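Mandelate racemase / muconate lactonizing enzyme, C-terminal domain protein (Pseudovibrio sp. JE062, PDB 4JHM) belongs to the enolase superfamily, pairing an N-terminal domain of the mandelate racemase and muconate lactonizing enzyme type with a C-terminal enolase-like barrel domain. Local coordinates at residues Glu31-Thr36 / Tyr57-Phe62; Lys284-Ala289 / Leu315-Cys320. All coordinates share one frame; numbering follows the deposited sequence.

Contact 1 of 2, residues Glu31-Thr36 / Tyr57-Phe62; sequences EPLLYT and YTENFF
L34 and T58 form an antiparallel hydrogen-bonded pair. L34 N donates to T58 O at 2.8 Å. T58 N donates back to L34 O at 3.2 Å. The next pair, Y35 and Y57, is non-hydrogen-bonded. Its side chains lie on the other face of the sheet from those of L34 and T58.

The L34 side chain packs against the turn at residues 60-62. Its CB lies 3.6 Å from T58 O and 3.9 Å from F62 CE1. A chi1 of -84° sets CG beside the backbone N, where it lies 4.1 Å from F62 CE1. The CD2 branch reaches the turn backbone, 3.6 Å from N60 O. The leucine and phenylalanine side chains cross at about a right angle. T58 OG1 bonds to F61 O within the turn. T36 OG1 lies at the edge of the F62 ring, but its hydrogen bond is to D63 N.

On the other face, Y57 CB sits over the Y35 ring, 4.1 Å from its centroid. The two rings are oblique, with planes 38° apart. L33 and Y57 lie side by side and point the same way. Y35 OH bonds to W26 NE1. The E59 chain is extended beyond CG, which brings OE2 to 3.4 Å from E31 CB. E59 OE1 forms a salt bridge with R95 NH1 of a second subunit.

The contact closes the open end of the hairpin of strands 34-44 and 50-58. Strand 50-58 is outermost in the chain's four-stranded antiparallel sheet, while strand 8-16 flanks strand 34-44 on its other side. The second subunit packs on the turn, with its R71 making a cation-pi contact to F61.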
loop_
_atom_site.group_PDB
_atom_site.type_symbol
_atom_site.label_atom_id
_atom_site.label_comp_id
_atom_site.label_asym_id
_atom_site.label_seq_id
_atom_site.Cartn_x
_atom_site.Cartn_y
_atom_site.Cartn_z
ATOM N N GLU A 31 30.005 -30.789 9.527
ATOM C CA GLU A 31 30.889 -31.339 10.557
ATOM C C GLU A 31 30.271 -31.265 11.955
ATOM O O GLU A 31 29.468 -30.377 12.235
ATOM C CB GLU A 31 32.240 -30.619 10.538
ATOM C CG GLU A 31 32.912 -30.617 9.176
ATOM C CD GLU A 31 32.900 -31.983 8.527
ATOM O OE1 GLU A 31 33.355 -32.950 9.172
ATOM O OE2 GLU A 31 32.434 -32.091 7.374
ATOM N N PRO A 32 30.646 -32.207 12.839
ATOM C CA PRO A 32 30.075 -32.274 14.191
ATOM C C PRO A 32 30.436 -31.060 15.037
ATOM O O PRO A 32 31.613 -30.718 15.146
ATOM C CB PRO A 32 30.707 -33.540 14.781
ATOM C CG PRO A 32 31.963 -33.740 14.000
ATOM C CD PRO A 32 31.660 -33.251 12.614
ATOM N N LEU A 33 29.434 -30.420 15.632
ATOM C CA LEU A 33 29.668 -29.209 16.411
ATOM C C LEU A 33 30.193 -29.523 17.806
ATOM O O LEU A 33 29.641 -30.366 18.515
ATOM C CB LEU A 33 28.384 -28.392 16.542
ATOM C CG LEU A 33 27.765 -27.863 15.251
ATOM C CD1 LEU A 33 26.421 -27.216 15.554
ATOM C CD2 LEU A 33 28.694 -26.883 14.547
ATOM N N LEU A 34 31.261 -28.827 18.186
ATOM C CA LEU A 34 31.799 -28.885 19.540
ATOM C C LEU A 34 31.181 -27.771 20.375
ATOM O O LEU A 34 31.327 -26.590 20.059
ATOM C CB LEU A 34 33.319 -28.729 19.519
ATOM C CG LEU A 34 34.172 -29.977 19.264
ATOM C CD1 LEU A 34 33.597 -30.847 18.159
ATOM C CD2 LEU A 34 35.595 -29.563 18.930
ATOM N N TYR A 35 30.497 -28.152 21.449
ATOM C CA TYR A 35 29.791 -27.188 22.286
ATOM C C TYR A 35 30.667 -26.633 23.402
ATOM O O TYR A 35 31.288 -27.379 24.152
ATOM C CB TYR A 35 28.501 -27.808 22.834
ATOM C CG TYR A 35 27.399 -27.743 21.812
ATOM C CD1 TYR A 35 27.474 -28.481 20.637
ATOM C CD2 TYR A 35 26.311 -26.907 21.988
ATOM C CE1 TYR A 35 26.480 -28.405 19.676
ATOM C CE2 TYR A 35 25.314 -26.824 21.032
ATOM C CZ TYR A 35 25.405 -27.575 19.879
ATOM O OH TYR A 35 24.415 -27.493 18.932
ATOM N N THR A 36 30.720 -25.306 23.468
ATOM C CA THR A 36 31.443 -24.582 24.496
ATOM C C THR A 36 30.464 -23.720 25.264
ATOM O O THR A 36 29.530 -23.160 24.679
ATOM C CB THR A 36 32.472 -23.628 23.886
ATOM O OG1 THR A 36 33.373 -24.360 23.054
ATOM C CG2 THR A 36 33.246 -22.919 24.974
ATOM N N TYR A 57 29.004 -22.775 19.494
ATOM C CA TYR A 57 29.099 -24.062 18.814
ATOM C C TYR A 57 30.003 -23.917 17.596
ATOM O O TYR A 57 29.646 -23.263 16.620
ATOM C CB TYR A 57 27.711 -24.583 18.423
ATOM C CG TYR A 57 26.700 -23.493 18.177
ATOM C CD1 TYR A 57 25.948 -22.975 19.218
ATOM C CD2 TYR A 57 26.504 -22.974 16.906
ATOM C CE1 TYR A 57 25.029 -21.968 19.001
ATOM C CE2 TYR A 57 25.587 -21.966 16.677
ATOM C CZ TYR A 57 24.850 -21.466 17.727
ATOM O OH TYR A 57 23.932 -20.464 17.501
ATOM N N THR A 58 31.182 -24.529 17.671
ATOM C CA THR A 58 32.209 -24.383 16.647
ATOM C C THR A 58 32.656 -25.737 16.123
ATOM O O THR A 58 32.257 -26.769 16.646
ATOM C CB THR A 58 33.433 -23.659 17.220
ATOM O OG1 THR A 58 33.883 -24.345 18.399
ATOM C CG2 THR A 58 33.073 -22.223 17.572
ATOM N N GLU A 59 33.481 -25.728 15.084
ATOM C CA GLU A 59 34.066 -26.957 14.560
ATOM C C GLU A 59 35.547 -27.048 14.923
ATOM O O GLU A 59 36.144 -26.071 15.385
ATOM C CB GLU A 59 33.904 -27.017 13.045
ATOM C CG GLU A 59 32.458 -27.099 12.584
ATOM C CD GLU A 59 32.326 -27.023 11.078
ATOM O OE1 GLU A 59 33.306 -26.614 10.427
ATOM O OE2 GLU A 59 31.245 -27.365 10.545
ATOM N N ASN A 60 36.131 -28.229 14.724
ATOM C CA ASN A 60 37.558 -28.446 14.953
ATOM C C ASN A 60 37.992 -28.239 16.406
ATOM O O ASN A 60 38.566 -29.138 17.016
ATOM C CB ASN A 60 38.380 -27.543 14.035
ATOM C CG ASN A 60 37.918 -27.606 12.595
ATOM O OD1 ASN A 60 37.690 -28.685 12.051
ATOM N ND2 ASN A 60 37.773 -26.448 11.969
ATOM N N PHE A 61 37.737 -27.059 16.959
ATOM C CA PHE A 61 38.156 -26.765 18.324
ATOM C C PHE A 61 37.029 -26.129 19.124
ATOM O O PHE A 61 36.101 -25.566 18.554
ATOM C CB PHE A 61 39.360 -25.815 18.330
ATOM C CG PHE A 61 40.486 -26.246 17.436
ATOM C CD1 PHE A 61 41.344 -27.263 17.819
ATOM C CD2 PHE A 61 40.699 -25.619 16.216
ATOM C CE1 PHE A 61 42.385 -27.660 16.994
ATOM C CE2 PHE A 61 41.736 -26.009 15.387
ATOM C CZ PHE A 61 42.579 -27.033 15.774
ATOM N N PHE A 62 37.118 -26.218 20.449
ATOM C CA PHE A 62 36.253 -25.438 21.319
ATOM C C PHE A 62 36.556 -23.959 21.109
ATOM O O PHE A 62 37.629 -23.600 20.625
ATOM C CB PHE A 62 36.449 -25.823 22.780
ATOM C CG PHE A 62 36.057 -27.240 23.083
ATOM C CD1 PHE A 62 34.731 -27.643 22.973
ATOM C CD2 PHE A 62 37.013 -28.171 23.480
ATOM C CE1 PHE A 62 34.367 -28.949 23.246
ATOM C CE2 PHE A 62 36.652 -29.477 23.758
ATOM C CZ PHE A 62 35.328 -29.866 23.639
#

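Contact 2 of 2, residues Lys284-Ala289 / Leu315-Cys320; sequences KCFAIA and LAHDNC
The rings of F286 and H317 are nearly parallel, with planes 10° apart, yet they barely overlap. Their centroids are 4.8 Å apart. The slide places F286 CB, rather than its ring, over the centre of the imidazole, 3.8 Å from the centroid. This is a CH-pi contact. H317 CD2 in turn lies over one face of the phenyl ring. H317 NE2 bonds to N283 OD1, which ties the imidazole to the helix that carries F286.

N319 grips the same phenylalanine by its backbone. Its chi1 of 54° holds CG between its own backbone N and carbonyl carbon, from where ND2 donates to F286 O at 2.9 Å, above the carbonyl plane. ND2 has a second, weak bond to K294 O. OD1 meets the edge of the F286 ring, as does C320 CB, 3.7 Å from CE1. N319 centres an inverse gamma turn, closed by C320 N bonding to D318 O; N319 and C320 both face F286.

F286 reaches from helix 279-291 to the chain leaving helix 304-316, and also packs on V313 and A314 there. Helix 254-262 packs on C285 and I288. Strand 323-326 follows, parallel to strand 133-139 of the barrel.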
loop_
_atom_site.group_PDB
_atom_site.type_symbol
_atom_site.label_atom_id
_atom_site.label_comp_id
_atom_site.label_asym_id
_atom_site.label_seq_id
_atom_site.Cartn_x
_atom_site.Cartn_y
_atom_site.Cartn_z
ATOM N N LYS A 284 11.864 -7.144 26.949
ATOM C CA LYS A 284 11.170 -6.163 26.126
ATOM C C LYS A 284 10.522 -6.812 24.903
ATOM O O LYS A 284 9.409 -6.453 24.523
ATOM C CB LYS A 284 12.132 -5.062 25.693
ATOM C CG LYS A 284 12.629 -4.202 26.841
ATOM C CD LYS A 284 13.717 -3.244 26.385
ATOM C CE LYS A 284 14.344 -2.505 27.552
ATOM N NZ LYS A 284 15.597 -1.829 27.128
ATOM N N CYS A 285 11.216 -7.770 24.296
ATOM C CA CYS A 285 10.690 -8.463 23.123
ATOM C C CYS A 285 9.363 -9.153 23.428
ATOM O O CYS A 285 8.479 -9.226 22.571
ATOM C CB CYS A 285 11.709 -9.470 22.594
ATOM S SG CYS A 285 13.155 -8.699 21.827
ATOM N N PHE A 286 9.232 -9.656 24.650
ATOM C CA PHE A 286 7.965 -10.202 25.125
ATOM C C PHE A 286 6.892 -9.130 25.059
ATOM O O PHE A 286 5.829 -9.329 24.465
ATOM C CB PHE A 286 8.094 -10.688 26.574
ATOM C CG PHE A 286 8.348 -12.165 26.706
ATOM C CD1 PHE A 286 7.295 -13.063 26.690
ATOM C CD2 PHE A 286 9.630 -12.651 26.856
ATOM C CE1 PHE A 286 7.518 -14.421 26.813
ATOM C CE2 PHE A 286 9.857 -14.006 26.986
ATOM C CZ PHE A 286 8.800 -14.894 26.967
ATOM N N ALA A 287 7.181 -7.991 25.684
ATOM C CA ALA A 287 6.256 -6.863 25.696
ATOM C C ALA A 287 5.892 -6.461 24.276
ATOM O O ALA A 287 4.744 -6.129 23.992
ATOM C CB ALA A 287 6.869 -5.682 26.435
ATOM N N ILE A 288 6.875 -6.506 23.385
ATOM C CA ILE A 288 6.664 -6.108 21.999
ATOM C C ILE A 288 5.744 -7.095 21.281
ATOM O O ILE A 288 4.824 -6.687 20.565
ATOM C CB ILE A 288 8.005 -5.957 21.258
ATOM C CG1 ILE A 288 8.779 -4.776 21.851
ATOM C CG2 ILE A 288 7.780 -5.749 19.767
ATOM C CD1 ILE A 288 10.209 -4.658 21.366
ATOM N N ALA A 289 5.983 -8.387 21.485
ATOM C CA ALA A 289 5.099 -9.417 20.940
ATOM C C ALA A 289 3.696 -9.237 21.485
ATOM O O ALA A 289 2.723 -9.287 20.743
ATOM C CB ALA A 289 5.612 -10.801 21.284
ATOM N N LEU A 315 8.439 -17.096 32.548
ATOM C CA LEU A 315 7.550 -17.242 33.703
ATOM C C LEU A 315 6.961 -15.897 34.136
ATOM O O LEU A 315 5.934 -15.849 34.812
ATOM C CB LEU A 315 8.286 -17.905 34.870
ATOM C CG LEU A 315 8.212 -19.436 34.931
ATOM C CD1 LEU A 315 8.208 -20.081 33.554
ATOM C CD2 LEU A 315 9.363 -19.978 35.757
ATOM N N ALA A 316 7.605 -14.809 33.727
ATOM C CA ALA A 316 7.159 -13.469 34.090
ATOM C C ALA A 316 6.037 -12.964 33.180
ATOM O O ALA A 316 5.326 -12.029 33.531
ATOM C CB ALA A 316 8.336 -12.507 34.060
ATOM N N HIS A 317 5.884 -13.582 32.014
ATOM C CA HIS A 317 4.848 -13.190 31.062
ATOM C C HIS A 317 3.976 -14.392 30.704
ATOM O O HIS A 317 4.306 -15.527 31.041
ATOM C CB HIS A 317 5.485 -12.608 29.798
ATOM C CG HIS A 317 6.426 -11.472 30.059
ATOM N ND1 HIS A 317 6.016 -10.155 30.084
ATOM C CD2 HIS A 317 7.758 -11.454 30.303
ATOM C CE1 HIS A 317 7.055 -9.378 30.335
ATOM N NE2 HIS A 317 8.124 -10.141 30.471
ATOM N N ASP A 318 2.863 -14.141 30.022
ATOM C CA ASP A 318 1.955 -15.212 29.609
ATOM C C ASP A 318 2.161 -15.613 28.155
ATOM O O ASP A 318 1.916 -16.761 27.787
ATOM C CB ASP A 318 0.504 -14.782 29.796
ATOM C CG ASP A 318 0.105 -14.702 31.249
ATOM O OD1 ASP A 318 0.315 -15.699 31.971
ATOM O OD2 ASP A 318 -0.427 -13.651 31.667
ATOM N N ASN A 319 2.606 -14.666 27.330
ATOM C CA ASN A 319 2.723 -14.900 25.893
ATOM C C ASN A 319 3.949 -15.734 25.519
ATOM O O ASN A 319 4.962 -15.210 25.063
ATOM C CB ASN A 319 2.700 -13.573 25.123
ATOM C CG ASN A 319 3.747 -12.581 25.605
ATOM O OD1 ASN A 319 4.194 -12.623 26.749
ATOM N ND2 ASN A 319 4.134 -11.669 24.724
ATOM N N CYS A 320 3.829 -17.040 25.729
ATOM C CA CYS A 320 4.845 -18.033 25.373
ATOM C C CYS A 320 4.279 -19.356 25.864
ATOM O O CYS A 320 3.807 -19.429 26.990
ATOM C CB CYS A 320 6.196 -17.744 26.041
ATOM S SG CYS A 320 7.414 -19.098 25.949
#

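Overall arrangement
Contacts 1 and 2 lie on opposite sides of the chain's centre. Their centres are 32 Å apart and their nearest atoms about 17 Å apart, so they do not touch. They follow in series along the chain. The centre of contact 1 is about 17 Å from the centre of the chain, and that of contact 2 about 15 Å. Contact 1 is partly buried, whereas contact 2, in the enolase-like barrel domain, is buried. Both lie near subunit interfaces, but with different partners. Segment 57-62 meets a second subunit, whereas D318 and helix 279-291 meet a third. The two contacts thus represent separate parts of the fold and separate interfaces.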